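Local coordinates for ABC transporter periplasmic-binding protein YtfQ (Mycobacterium smegmatis, PDB 6HBD) that binds furanose sugars such as beta-D-galactofuranose in its interdomain cleft, probably as the solute receptor of a mycobacterial ABC importer, at residues A[122-127]-A[161-166]; A[127-132]-A[167-172]; A[208-213]-A[236-241]. All blocks are in the same frame, centred on the assembly; numbering follows the deposited sequence.

Contact 1 (A[122-127]-A[161-166]); sequences ADFIEE and IDRKTG. With ZN (zinc ion), chain F; GZL (beta-D-galactofuranose), chain L.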
ATOM      1  N   ALA A 122       2.297   6.454   3.123  1.00 47.08           N
ATOM      2  CA  ALA A 122       1.832   6.330   4.506  1.00 47.59           C
ATOM      3  C   ALA A 122       2.936   5.784   5.407  1.00 54.37           C
ATOM      4  O   ALA A 122       4.020   5.478   4.906  1.00 56.57           O
ATOM      5  CB  ALA A 122       0.616   5.430   4.549  1.00 48.42           C
ATOM      6  N   ASP A 123       2.691   5.702   6.736  1.00 49.70           N
ATOM      7  CA  ASP A 123       3.642   5.105   7.679  1.00 49.69           C
ATOM      8  C   ASP A 123       3.211   3.651   7.806  1.00 52.64           C
ATOM      9  O   ASP A 123       2.411   3.285   8.695  1.00 52.98           O
ATOM     10  CB  ASP A 123       3.664   5.814   9.058  1.00 52.76           C
ATOM     11  CG  ASP A 123       4.634   5.237  10.103  1.00 70.98           C
ATOM     12  OD1 ASP A 123       5.482   4.375   9.735  1.00 74.24           O
ATOM     13  OD2 ASP A 123       4.540   5.639  11.287  1.00 74.29           O
ATOM     14  N   PHE A 124       3.773   2.824   6.895  1.00 46.86           N
ATOM     15  CA  PHE A 124       3.545   1.366   6.791  1.00 45.00           C
ATOM     16  C   PHE A 124       3.799   0.629   8.086  1.00 49.14           C
ATOM     17  O   PHE A 124       3.026  -0.264   8.435  1.00 49.61           O
ATOM     18  CB  PHE A 124       4.436   0.798   5.703  1.00 45.71           C
ATOM     19  CG  PHE A 124       4.231   1.485   4.377  1.00 46.90           C
ATOM     20  CD1 PHE A 124       2.958   1.710   3.886  1.00 48.63           C
ATOM     21  CD2 PHE A 124       5.302   2.019   3.681  1.00 49.63           C
ATOM     22  CE1 PHE A 124       2.764   2.365   2.691  1.00 49.36           C
ATOM     23  CE2 PHE A 124       5.107   2.654   2.463  1.00 52.29           C
ATOM     24  CZ  PHE A 124       3.838   2.837   1.984  1.00 50.07           C
ATOM     25  N   ILE A 125       4.840   1.035   8.835  1.00 45.31           N
ATOM     26  CA  ILE A 125       5.150   0.414  10.125  1.00 44.40           C
ATOM     27  C   ILE A 125       3.958   0.631  11.037  1.00 47.27           C
ATOM     28  O   ILE A 125       3.474  -0.331  11.611  1.00 47.81           O
ATOM     29  CB  ILE A 125       6.481   0.935  10.754  1.00 47.34           C
ATOM     30  CG1 ILE A 125       7.715   0.556   9.878  1.00 47.70           C
ATOM     31  CG2 ILE A 125       6.679   0.397  12.189  1.00 45.14           C
ATOM     32  CD1 ILE A 125       8.202   1.595   9.006  1.00 49.93           C
ATOM     33  N   GLU A 126       3.436   1.847  11.128  1.00 43.37           N
ATOM     34  CA  GLU A 126       2.280   2.064  11.993  1.00 43.04           C
ATOM     35  C   GLU A 126       1.024   1.408  11.479  1.00 49.33           C
ATOM     36  O   GLU A 126       0.206   0.996  12.305  1.00 48.39           O
ATOM     37  CB  GLU A 126       2.034   3.525  12.268  1.00 43.56           C
ATOM     38  CG  GLU A 126       2.359   3.867  13.706  1.00 46.62           C
ATOM     39  CD  GLU A 126       1.149   3.851  14.602  1.00 47.81           C
ATOM     40  OE1 GLU A 126       1.231   3.287  15.712  1.00 28.91           O
ATOM     41  OE2 GLU A 126       0.123   4.445  14.210  1.00 57.13           O
ATOM     42  N   GLU A 127       0.853   1.288  10.133  1.00 46.26           N
ATOM     43  CA  GLU A 127      -0.294   0.556   9.596  1.00 45.25           C
ATOM     44  C   GLU A 127      -0.213  -0.872  10.176  1.00 52.56           C
ATOM     45  O   GLU A 127      -1.190  -1.348  10.769  1.00 54.22           O
ATOM     46  CB  GLU A 127      -0.292   0.524   8.067  1.00 45.71           C
ATOM     47  CG  GLU A 127      -0.622   1.864   7.454  1.00 50.43           C
ATOM     48  CD  GLU A 127      -0.454   1.942   5.949  1.00 65.93           C
ATOM     49  OE1 GLU A 127       0.134   1.004   5.366  1.00 33.76           O
ATOM     50  OE2 GLU A 127      -0.923   2.936   5.350  1.00 59.42           O
ATOM     51  N   ILE A 161       7.694  -5.072   3.770  1.00 49.19           N
ATOM     52  CA  ILE A 161       8.763  -5.167   4.775  1.00 48.11           C
ATOM     53  C   ILE A 161       8.336  -4.434   6.054  1.00 55.34           C
ATOM     54  O   ILE A 161       8.396  -5.003   7.142  1.00 55.52           O
ATOM     55  CB  ILE A 161      10.076  -4.550   4.210  1.00 50.06           C
ATOM     56  CG1 ILE A 161      10.648  -5.391   3.058  1.00 49.68           C
ATOM     57  CG2 ILE A 161      11.120  -4.374   5.305  1.00 51.16           C
ATOM     58  CD1 ILE A 161      11.386  -4.589   2.028  1.00 54.69           C
ATOM     59  N   ASP A 162       7.937  -3.150   5.898  1.00 53.73           N
ATOM     60  CA  ASP A 162       7.545  -2.256   6.991  1.00 54.35           C
ATOM     61  C   ASP A 162       6.310  -2.739   7.722  1.00 60.67           C
ATOM     62  O   ASP A 162       6.285  -2.686   8.948  1.00 60.93           O
ATOM     63  CB  ASP A 162       7.323  -0.830   6.464  1.00 56.71           C
ATOM     64  CG  ASP A 162       8.569  -0.053   6.050  1.00 65.24           C
ATOM     65  OD1 ASP A 162       9.658  -0.675   5.932  1.00 65.77           O
ATOM     66  OD2 ASP A 162       8.455   1.177   5.828  1.00 68.37           O
ATOM     67  N   ARG A 163       5.285  -3.217   6.996  1.00 59.04           N
ATOM     68  CA  ARG A 163       4.069  -3.739   7.647  1.00 58.67           C
ATOM     69  C   ARG A 163       4.378  -4.986   8.457  1.00 62.55           C
ATOM     70  O   ARG A 163       3.785  -5.170   9.528  1.00 62.15           O
ATOM     71  CB  ARG A 163       2.956  -4.036   6.633  1.00 57.04           C
ATOM     72  CG  ARG A 163       2.254  -2.778   6.174  1.00 64.93           C
ATOM     73  CD  ARG A 163       1.499  -2.953   4.880  1.00 60.13           C
ATOM     74  NE  ARG A 163       1.014  -1.667   4.376  1.00 53.45           N
ATOM     75  CZ  ARG A 163       0.384  -1.494   3.223  1.00 55.17           C
ATOM     76  NH1 ARG A 163       0.148  -2.527   2.427  1.00 38.27           N
ATOM     77  NH2 ARG A 163      -0.027  -0.287   2.861  1.00 51.14           N
ATOM     78  N   LYS A 164       5.306  -5.840   7.949  1.00 59.10           N
ATOM     79  CA  LYS A 164       5.741  -7.055   8.656  1.00 60.12           C
ATOM     80  C   LYS A 164       6.375  -6.645   9.995  1.00 65.91           C
ATOM     81  O   LYS A 164       5.934  -7.093  11.065  1.00 64.30           O
ATOM     82  CB  LYS A 164       6.756  -7.844   7.791  1.00 62.71           C
ATOM     83  CG  LYS A 164       7.229  -9.180   8.351  1.00 67.82           C
ATOM     84  CD  LYS A 164       8.243  -9.831   7.410  1.00 72.19           C
ATOM     85  CE  LYS A 164       8.821 -11.126   7.951  1.00 71.86           C
ATOM     86  NZ  LYS A 164       7.791 -12.173   8.195  1.00 74.06           N
ATOM     87  N   THR A 165       7.367  -5.725   9.914  1.00 64.20           N
ATOM     88  CA  THR A 165       8.095  -5.184  11.063  1.00 64.51           C
ATOM     89  C   THR A 165       7.154  -4.514  12.071  1.00 69.96           C
ATOM     90  O   THR A 165       7.357  -4.627  13.282  1.00 70.70           O
ATOM     91  CB  THR A 165       9.134  -4.188  10.569  1.00 72.34           C
ATOM     92  OG1 THR A 165       9.894  -4.790   9.511  1.00 70.78           O
ATOM     93  CG2 THR A 165      10.043  -3.692  11.694  1.00 72.42           C
ATOM     94  N   GLY A 166       6.153  -3.807  11.561  1.00 65.75           N
ATOM     95  CA  GLY A 166       5.180  -3.123  12.390  1.00 64.92           C
ATOM     96  C   GLY A 166       4.270  -4.106  13.070  1.00 68.69           C
ATOM     97  O   GLY A 166       4.169  -4.104  14.298  1.00 67.71           O
TER
HETATM   98 ZN    ZN F 404       9.820   2.385   4.533  1.00 87.69          ZN
HETATM   99  C6  GZL L 410       1.084   1.250  -0.234  1.00 46.65           C
HETATM  100  C5  GZL L 410       1.083   0.737  -1.658  1.00 48.07           C
HETATM  101  C4  GZL L 410       0.702  -0.732  -1.739  1.00 47.40           C
HETATM  102  C3  GZL L 410      -0.688  -1.072  -1.212  1.00 47.10           C
HETATM  103  C2  GZL L 410      -0.980  -2.355  -1.966  1.00 46.92           C
HETATM  104  O6  GZL L 410       1.615   2.568  -0.192  1.00 49.02           O
HETATM  105  O5  GZL L 410       2.339   0.984  -2.296  1.00 50.31           O
HETATM  106  O4  GZL L 410       0.648  -1.136  -3.125  1.00 47.90           O
HETATM  107  O3  GZL L 410      -0.763  -1.290   0.187  1.00 46.14           O
HETATM  108  C1  GZL L 410      -0.476  -1.997  -3.353  1.00 47.76           C
HETATM  109  O2  GZL L 410      -2.354  -2.709  -2.011  1.00 50.30           O
HETATM  110  O1  GZL L 410      -0.102  -3.228  -3.861  1.00 49.07           O
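Glu127 and Arg163 meet deep beside the sugar site, where one carboxylate oxygen is gripped twice from the side of the guanidinium. Arg163 NE reaches Glu127 OE1 at 3.0 Å, nearly along the C-O axis, and Arg163 NH2 reaches the same OE1 at 2.8 Å on its syn side, tilted out of the carboxylate plane. Both bonds are bent, as expected when two N-H groups converge on one oxygen; the two flat groups are turned 39° against each other. The arginine runs extended from CG to NE and, held by this salt bridge, turns its other edge to the ligand: Arg163 NH1 donates to O3 of galactofuranose at 2.7 Å, and NH2 also bonds O3. The carboxylate probably helps keep the arginine protonated and fixes the rotation of its guanidinium.

Packing is tight around Phe124, whose CB lies 3.4 Å from Asp162 CB; its ring stands nearly upright to the guanidinium, 82° between planes, and touches sugar O6 through CE1 and CZ. This is the start of helix 124-138, with Asp123 at the N-cap position, laid against helix 158-171 in one lobe of a periplasmic binding protein, where the first turns of helices commonly line the cleft. Backbones come close as well: Gly166 CA gives a CH...O contact to Ile125 O at 3.4 Å.

On the partly exposed flank Ile125 covers the Asp162 carboxylate: its CG1 points back beside its own backbone N (chi1 -64°) and carries CD1 over to the acid. There Asp162 OD2 binds a zinc ion at 2.2 Å together with Asp158, while OD1 is salt-bridged to Arg84.

Contact 2 (A[127-132]-A[167-172]); sequences EGRRAG and FAEGIS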
ATOM      1  N   GLU A 127       0.853   1.288  10.133  1.00 46.26           N
ATOM      2  CA  GLU A 127      -0.294   0.556   9.596  1.00 45.25           C
ATOM      3  C   GLU A 127      -0.213  -0.872  10.176  1.00 52.56           C
ATOM      4  O   GLU A 127      -1.190  -1.348  10.769  1.00 54.22           O
ATOM      5  CB  GLU A 127      -0.292   0.524   8.067  1.00 45.71           C
ATOM      6  CG  GLU A 127      -0.622   1.864   7.454  1.00 50.43           C
ATOM      7  CD  GLU A 127      -0.454   1.942   5.949  1.00 65.93           C
ATOM      8  OE1 GLU A 127       0.134   1.004   5.366  1.00 33.76           O
ATOM      9  OE2 GLU A 127      -0.923   2.936   5.350  1.00 59.42           O
ATOM     10  N   GLY A 128       0.981  -1.476  10.103  1.00 49.17           N
ATOM     11  CA  GLY A 128       1.264  -2.786  10.695  1.00 49.44           C
ATOM     12  C   GLY A 128       1.132  -2.825  12.213  1.00 52.26           C
ATOM     13  O   GLY A 128       0.462  -3.711  12.733  1.00 52.25           O
ATOM     14  N   ARG A 129       1.727  -1.857  12.943  1.00 48.50           N
ATOM     15  CA  ARG A 129       1.642  -1.797  14.403  1.00 49.05           C
ATOM     16  C   ARG A 129       0.190  -1.681  14.848  1.00 56.33           C
ATOM     17  O   ARG A 129      -0.242  -2.476  15.682  1.00 57.24           O
ATOM     18  CB  ARG A 129       2.475  -0.641  14.985  1.00 48.98           C
ATOM     19  CG  ARG A 129       2.384  -0.584  16.516  1.00 60.45           C
ATOM     20  CD  ARG A 129       3.599  -0.012  17.217  1.00 67.63           C
ATOM     21  NE  ARG A 129       4.069   1.217  16.583  1.00 83.63           N
ATOM     22  CZ  ARG A 129       5.154   1.353  15.816  1.00 99.54           C
ATOM     23  NH1 ARG A 129       5.944   0.311  15.572  1.00 86.96           N
ATOM     24  NH2 ARG A 129       5.460   2.536  15.289  1.00 84.66           N
ATOM     25  N   ARG A 130      -0.576  -0.737  14.262  1.00 53.99           N
ATOM     26  CA  ARG A 130      -2.004  -0.567  14.563  1.00 54.52           C
ATOM     27  C   ARG A 130      -2.789  -1.906  14.382  1.00 61.00           C
ATOM     28  O   ARG A 130      -3.656  -2.238  15.219  1.00 60.67           O
ATOM     29  CB  ARG A 130      -2.629   0.531  13.684  1.00 53.19           C
ATOM     30  CG  ARG A 130      -2.223   1.941  14.093  1.00 58.10           C
ATOM     31  CD  ARG A 130      -2.982   3.031  13.376  1.00 59.21           C
ATOM     32  NE  ARG A 130      -4.289   3.261  14.001  1.00 73.99           N
ATOM     33  CZ  ARG A 130      -5.002   4.388  13.931  1.00 92.97           C
ATOM     34  NH1 ARG A 130      -4.537   5.446  13.260  1.00 81.53           N
ATOM     35  NH2 ARG A 130      -6.183   4.470  14.533  1.00 78.48           N
ATOM     36  N   ALA A 131      -2.479  -2.661  13.290  1.00 57.55           N
ATOM     37  CA  ALA A 131      -3.113  -3.953  13.018  1.00 57.49           C
ATOM     38  C   ALA A 131      -2.728  -4.960  14.104  1.00 60.75           C
ATOM     39  O   ALA A 131      -3.623  -5.574  14.698  1.00 58.84           O
ATOM     40  CB  ALA A 131      -2.715  -4.473  11.634  1.00 58.24           C
ATOM     41  N   GLY A 132      -1.419  -5.053  14.396  1.00 57.26           N
ATOM     42  CA  GLY A 132      -0.881  -5.943  15.425  1.00 56.67           C
ATOM     43  C   GLY A 132      -1.406  -5.643  16.815  1.00 59.16           C
ATOM     44  O   GLY A 132      -1.819  -6.553  17.538  1.00 58.59           O
ATOM     45  N   PHE A 167       3.626  -4.982  12.279  1.00 66.26           N
ATOM     46  CA  PHE A 167       2.728  -5.997  12.842  1.00 66.73           C
ATOM     47  C   PHE A 167       3.442  -6.762  13.945  1.00 70.35           C
ATOM     48  O   PHE A 167       2.908  -6.874  15.055  1.00 68.45           O
ATOM     49  CB  PHE A 167       2.215  -6.963  11.763  1.00 68.75           C
ATOM     50  CG  PHE A 167       1.144  -7.890  12.293  1.00 70.36           C
ATOM     51  CD1 PHE A 167      -0.172  -7.470  12.389  1.00 73.62           C
ATOM     52  CD2 PHE A 167       1.473  -9.146  12.790  1.00 72.76           C
ATOM     53  CE1 PHE A 167      -1.154  -8.316  12.902  1.00 74.75           C
ATOM     54  CE2 PHE A 167       0.499  -9.974  13.343  1.00 75.36           C
ATOM     55  CZ  PHE A 167      -0.809  -9.559  13.386  1.00 73.70           C
ATOM     56  N   ALA A 168       4.684  -7.220  13.641  1.00 67.82           N
ATOM     57  CA  ALA A 168       5.558  -7.930  14.576  1.00 67.46           C
ATOM     58  C   ALA A 168       5.638  -7.226  15.942  1.00 71.42           C
ATOM     59  O   ALA A 168       5.433  -7.868  16.969  1.00 71.52           O
ATOM     60  CB  ALA A 168       6.948  -8.057  13.980  1.00 68.09           C
ATOM     61  N   GLU A 169       5.870  -5.904  15.939  1.00 67.52           N
ATOM     62  CA  GLU A 169       5.947  -5.108  17.155  1.00 67.50           C
ATOM     63  C   GLU A 169       4.604  -5.011  17.915  1.00 74.79           C
ATOM     64  O   GLU A 169       4.610  -5.014  19.149  1.00 74.99           O
ATOM     65  CB  GLU A 169       6.486  -3.699  16.845  1.00 68.44           C
ATOM     66  CG  GLU A 169       6.639  -2.856  18.101  1.00 75.63           C
ATOM     67  CD  GLU A 169       7.565  -1.675  17.977  1.00 97.94           C
ATOM     68  OE1 GLU A 169       8.048  -1.200  19.031  1.00 99.12           O
ATOM     69  OE2 GLU A 169       7.801  -1.221  16.834  1.00 89.21           O
ATOM     70  N   GLY A 170       3.487  -4.874  17.198  1.00 72.66           N
ATOM     71  CA  GLY A 170       2.176  -4.787  17.838  1.00 73.09           C
ATOM     72  C   GLY A 170       1.854  -6.039  18.628  1.00 78.00           C
ATOM     73  O   GLY A 170       1.389  -5.965  19.771  1.00 76.80           O
ATOM     74  N   ILE A 171       2.189  -7.191  18.017  1.00 76.48           N
ATOM     75  CA  ILE A 171       2.028  -8.544  18.561  1.00 77.86           C
ATOM     76  C   ILE A 171       2.961  -8.819  19.771  1.00 84.91           C
ATOM     77  O   ILE A 171       2.559  -9.519  20.704  1.00 84.93           O
ATOM     78  CB  ILE A 171       2.240  -9.599  17.389  1.00 80.94           C
ATOM     79  CG1 ILE A 171       0.956 -10.346  17.059  1.00 81.21           C
ATOM     80  CG2 ILE A 171       3.386 -10.624  17.626  1.00 81.38           C
ATOM     81  CD1 ILE A 171      -0.202  -9.491  16.651  1.00 91.12           C
ATOM     82  N   SER A 172       4.205  -8.292  19.718  1.00 82.05           N
ATOM     83  CA  SER A 172       5.294  -8.527  20.687  1.00 81.88           C
ATOM     84  C   SER A 172       4.955  -8.417  22.182  1.00 86.48           C
ATOM     85  O   SER A 172       5.621  -9.075  22.982  1.00 86.49           O
ATOM     86  CB  SER A 172       6.480  -7.605  20.407  1.00 85.40           C
ATOM     87  OG  SER A 172       6.256  -6.287  20.881  1.00 95.29           O
TER
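Phe167 lies against the glycine-lined side of helix 124-138, in the Rossmann-like alpha/beta lobe of a periplasmic binding protein. The two helices run in the same general direction, 32° apart, and their segment axes approach to 6.6 Å. So small a separation goes with glycine on both sides, Gly132 and Gly170 bringing their CA atoms to 4.1 Å, backbone against backbone.

The phenylalanine can be followed outward. Its CA makes a CH...O contact with Gly128 O at 3.2 Å, and CB stays close to the same oxygen. CG stands opposite the backbone N across the CA-CB bond (chi1 -172°), which carries the ring along the flank of the partner helix. Phe167 CD1 then meets Gly132 N at 3.4 Å and also touches Ala131 CB; CE1 rests on Gly132 CA, and CZ grazes that atom from farther off. The ring is buried among Ile148, Ile179 and Val135, and stacks with Phe210. Beside it, Ile171 CD1 reaches Gly132 O.

The charged pair lies on the more exposed side of the helix pair. Arg129 and Glu169 leave their helices side by side, pointing the same way, with guanidinium and carboxylate planes 77° apart. The arginine bends at chi3, and the salt bridge closes through a single nitrogen, Arg129 NH1, at 2.7 Å from Glu169 OE2.

Contact 3 (A[208-213]-A[236-241]); sequences VVFAQN and KIVAVD. With GZL (beta-D-galactofuranose), chain L.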
ATOM      1  N   VAL A 208      -6.453 -16.218  13.579  1.00 58.92           N
ATOM      2  CA  VAL A 208      -6.505 -14.950  12.871  1.00 55.92           C
ATOM      3  C   VAL A 208      -5.493 -14.928  11.713  1.00 56.28           C
ATOM      4  O   VAL A 208      -4.448 -15.564  11.792  1.00 55.38           O
ATOM      5  CB  VAL A 208      -6.284 -13.804  13.910  1.00 59.28           C
ATOM      6  CG1 VAL A 208      -5.319 -14.223  15.015  1.00 59.05           C
ATOM      7  CG2 VAL A 208      -5.839 -12.477  13.265  1.00 59.13           C
ATOM      8  N   VAL A 209      -5.824 -14.195  10.641  1.00 51.53           N
ATOM      9  CA  VAL A 209      -4.961 -13.979   9.482  1.00 50.64           C
ATOM     10  C   VAL A 209      -4.730 -12.456   9.379  1.00 55.67           C
ATOM     11  O   VAL A 209      -5.646 -11.671   9.602  1.00 56.06           O
ATOM     12  CB  VAL A 209      -5.470 -14.641   8.155  1.00 53.69           C
ATOM     13  CG1 VAL A 209      -6.916 -15.077   8.255  1.00 53.52           C
ATOM     14  CG2 VAL A 209      -5.221 -13.793   6.898  1.00 53.07           C
ATOM     15  N   PHE A 210      -3.492 -12.058   9.102  1.00 50.58           N
ATOM     16  CA  PHE A 210      -3.123 -10.676   8.940  1.00 49.88           C
ATOM     17  C   PHE A 210      -2.697 -10.527   7.509  1.00 54.43           C
ATOM     18  O   PHE A 210      -1.599 -10.966   7.132  1.00 53.22           O
ATOM     19  CB  PHE A 210      -2.001 -10.252   9.901  1.00 51.72           C
ATOM     20  CG  PHE A 210      -1.317  -8.953   9.520  1.00 53.42           C
ATOM     21  CD1 PHE A 210      -2.044  -7.780   9.373  1.00 56.60           C
ATOM     22  CD2 PHE A 210       0.040  -8.925   9.227  1.00 55.65           C
ATOM     23  CE1 PHE A 210      -1.420  -6.598   8.975  1.00 56.62           C
ATOM     24  CE2 PHE A 210       0.658  -7.744   8.819  1.00 57.85           C
ATOM     25  CZ  PHE A 210      -0.076  -6.591   8.699  1.00 55.69           C
ATOM     26  N   ALA A 211      -3.579  -9.913   6.698  1.00 51.44           N
ATOM     27  CA  ALA A 211      -3.291  -9.682   5.298  1.00 51.10           C
ATOM     28  C   ALA A 211      -2.668  -8.302   5.183  1.00 57.35           C
ATOM     29  O   ALA A 211      -3.222  -7.349   5.704  1.00 57.94           O
ATOM     30  CB  ALA A 211      -4.560  -9.784   4.472  1.00 51.41           C
ATOM     31  N   GLN A 212      -1.517  -8.185   4.508  1.00 53.80           N
ATOM     32  CA  GLN A 212      -0.850  -6.888   4.366  1.00 54.07           C
ATOM     33  C   GLN A 212      -1.520  -6.017   3.315  1.00 57.70           C
ATOM     34  O   GLN A 212      -1.095  -4.881   3.088  1.00 56.68           O
ATOM     35  CB  GLN A 212       0.650  -7.074   4.069  1.00 55.49           C
ATOM     36  CG  GLN A 212       1.429  -7.502   5.310  1.00 59.52           C
ATOM     37  CD  GLN A 212       2.858  -7.818   4.984  1.00 67.17           C
ATOM     38  OE1 GLN A 212       3.376  -7.485   3.909  1.00 50.73           O
ATOM     39  NE2 GLN A 212       3.524  -8.492   5.899  1.00 67.88           N
ATOM     40  N   ASN A 213      -2.564  -6.544   2.666  1.00 53.66           N
ATOM     41  CA  ASN A 213      -3.307  -5.811   1.652  1.00 52.80           C
ATOM     42  C   ASN A 213      -4.651  -6.512   1.622  1.00 56.01           C
ATOM     43  O   ASN A 213      -4.667  -7.740   1.600  1.00 54.32           O
ATOM     44  CB  ASN A 213      -2.516  -5.862   0.359  1.00 47.26           C
ATOM     45  CG  ASN A 213      -3.256  -6.144  -0.885  1.00 63.49           C
ATOM     46  OD1 ASN A 213      -3.275  -7.276  -1.365  1.00 56.61           O
ATOM     47  ND2 ASN A 213      -3.856  -5.118  -1.447  1.00 61.06           N
ATOM     48  N   LYS A 236     -10.515 -14.895  12.168  1.00 49.66           N
ATOM     49  CA  LYS A 236     -10.585 -13.445  12.065  1.00 48.06           C
ATOM     50  C   LYS A 236      -9.664 -12.900  10.952  1.00 49.72           C
ATOM     51  O   LYS A 236      -8.612 -13.460  10.700  1.00 49.98           O
ATOM     52  CB  LYS A 236     -10.257 -12.813  13.429  1.00 49.83           C
ATOM     53  CG  LYS A 236     -11.093 -13.433  14.568  1.00 63.24           C
ATOM     54  CD  LYS A 236     -11.540 -12.434  15.648  1.00 69.05           C
ATOM     55  CE  LYS A 236     -12.581 -13.018  16.585  1.00 72.91           C
ATOM     56  NZ  LYS A 236     -13.934 -13.171  15.958  1.00 73.40           N
ATOM     57  N   ILE A 237     -10.072 -11.846  10.254  1.00 44.49           N
ATOM     58  CA  ILE A 237      -9.229 -11.236   9.234  1.00 43.09           C
ATOM     59  C   ILE A 237      -9.037  -9.783   9.611  1.00 49.67           C
ATOM     60  O   ILE A 237      -9.984  -9.139  10.095  1.00 49.68           O
ATOM     61  CB  ILE A 237      -9.749 -11.367   7.788  1.00 44.52           C
ATOM     62  CG1 ILE A 237     -10.253 -12.822   7.495  1.00 43.71           C
ATOM     63  CG2 ILE A 237      -8.656 -10.895   6.785  1.00 41.79           C
ATOM     64  CD1 ILE A 237     -11.072 -13.004   6.212  1.00 39.53           C
ATOM     65  N   VAL A 238      -7.761  -9.304   9.478  1.00 45.49           N
ATOM     66  CA  VAL A 238      -7.349  -7.933   9.699  1.00 43.91           C
ATOM     67  C   VAL A 238      -6.415  -7.581   8.554  1.00 48.07           C
ATOM     68  O   VAL A 238      -5.508  -8.355   8.241  1.00 48.21           O
ATOM     69  CB  VAL A 238      -6.789  -7.616  11.103  1.00 47.11           C
ATOM     70  CG1 VAL A 238      -7.246  -8.642  12.128  1.00 46.60           C
ATOM     71  CG2 VAL A 238      -5.275  -7.452  11.123  1.00 47.02           C
ATOM     72  N   ALA A 239      -6.694  -6.465   7.858  1.00 43.12           N
ATOM     73  CA  ALA A 239      -5.895  -6.090   6.716  1.00 41.80           C
ATOM     74  C   ALA A 239      -5.629  -4.608   6.656  1.00 46.00           C
ATOM     75  O   ALA A 239      -6.138  -3.842   7.483  1.00 45.08           O
ATOM     76  CB  ALA A 239      -6.562  -6.571   5.449  1.00 42.48           C
ATOM     77  N   VAL A 240      -4.748  -4.225   5.718  1.00 42.76           N
ATOM     78  CA  VAL A 240      -4.341  -2.847   5.474  1.00 41.91           C
ATOM     79  C   VAL A 240      -4.853  -2.462   4.074  1.00 46.12           C
ATOM     80  O   VAL A 240      -4.872  -3.319   3.196  1.00 47.63           O
ATOM     81  CB  VAL A 240      -2.801  -2.714   5.622  1.00 45.08           C
ATOM     82  CG1 VAL A 240      -2.322  -1.303   5.262  1.00 45.09           C
ATOM     83  CG2 VAL A 240      -2.370  -3.081   7.035  1.00 44.48           C
ATOM     84  N   ASP A 241      -5.261  -1.197   3.893  1.00 40.84           N
ATOM     85  CA  ASP A 241      -5.814  -0.563   2.689  1.00 40.78           C
ATOM     86  C   ASP A 241      -7.212  -0.042   2.900  1.00 46.46           C
ATOM     87  O   ASP A 241      -7.308   1.170   2.681  1.00 45.43           O
ATOM     88  CB  ASP A 241      -5.802  -1.403   1.404  1.00 42.10           C
ATOM     89  CG  ASP A 241      -4.468  -1.591   0.720  1.00 56.16           C
ATOM     90  OD1 ASP A 241      -3.454  -1.016   1.210  1.00 54.82           O
ATOM     91  OD2 ASP A 241      -4.432  -2.298  -0.320  1.00 65.79           O
TER
HETATM   92  C6  GZL L 410       1.084   1.250  -0.234  1.00 46.65           C
HETATM   93  C5  GZL L 410       1.083   0.737  -1.658  1.00 48.07           C
HETATM   94  C4  GZL L 410       0.702  -0.732  -1.739  1.00 47.40           C
HETATM   95  C3  GZL L 410      -0.688  -1.072  -1.212  1.00 47.10           C
HETATM   96  C2  GZL L 410      -0.980  -2.355  -1.966  1.00 46.92           C
HETATM   97  O6  GZL L 410       1.615   2.568  -0.192  1.00 49.02           O
HETATM   98  O5  GZL L 410       2.339   0.984  -2.296  1.00 50.31           O
HETATM   99  O4  GZL L 410       0.648  -1.136  -3.125  1.00 47.90           O
HETATM  100  O3  GZL L 410      -0.763  -1.290   0.187  1.00 46.14           O
HETATM  101  C1  GZL L 410      -0.476  -1.997  -3.353  1.00 47.76           C
HETATM  102  O2  GZL L 410      -2.354  -2.709  -2.011  1.00 50.30           O
HETATM  103  O1  GZL L 410      -0.102  -3.228  -3.861  1.00 49.07           O
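Asp241 and Asn213 share one sugar hydroxyl at the carboxyl ends of two neighbouring parallel strands. Galactofuranose O2 donates to Asp241 OD2 at 2.7 Å and O3 to Asp241 OD1 at 2.9 Å, so the carboxylate takes two adjacent hydroxyls, one on each oxygen. Asn213 ND2 steadies this acceptor: it donates to Asp241 OD2 at 3.1 Å in a nearly straight bond (160°), in its own amide plane but 35° out of the carboxylate plane. The same ND2 makes a weak, strongly bent bond to O2. The other end of the amide, Asn213 OD1, accepts from Met216 N and caps helix 214-226.

Behind the pocket the strands are zipped by alternating backbone bonds: Val209 N to Lys236 O at 2.9 Å, Val238 N to Val209 O, and Ala211 N to Val238 O. A long, weak bond from Val240 N to Ala211 O ends the ladder, where the chain turns a corner.

Side chains pack on both faces of the sheet. On one, Phe210 crosses Val238 at about a right angle, and Phe210 CD1 lies 3.7 Å from Val238 CG2. On the other, Val209 lies beside Ile237, and Ala211 CB meets Ala239 CB at 3.9 Å. Past the corner, Val240 CG2 meets the Phe210 ring at its edge, near CE1.

The pair forms a beta-alpha-beta unit with helix 214-226, which covers Ile237; Ala131 of helix 124-138 touches Phe210 and Val238, and strand 146-152 continues the sheet beyond 208-211.

After the strands and helices of the N-terminal part, the chain enters helix 124-138, passes through strand 146-152 and then runs along helix 158-171, in much the same direction as the first helix; contact 1 closes that loop near the cleft. Contact 2 closes a loop of similar length farther along the same two helices. The two cross, their segments alternating in sequence, and share Glu127. Contact 3 follows in series and closes a shorter loop through helix 214-226, joining neighbouring strands of the six-stranded sheet. The helix pair lies against this sheet, with Arg163 and Glu127 both touching Val240. Contacts 1 and 3 both reach the galactofuranose, whereas contact 2 lies farther from the cleft.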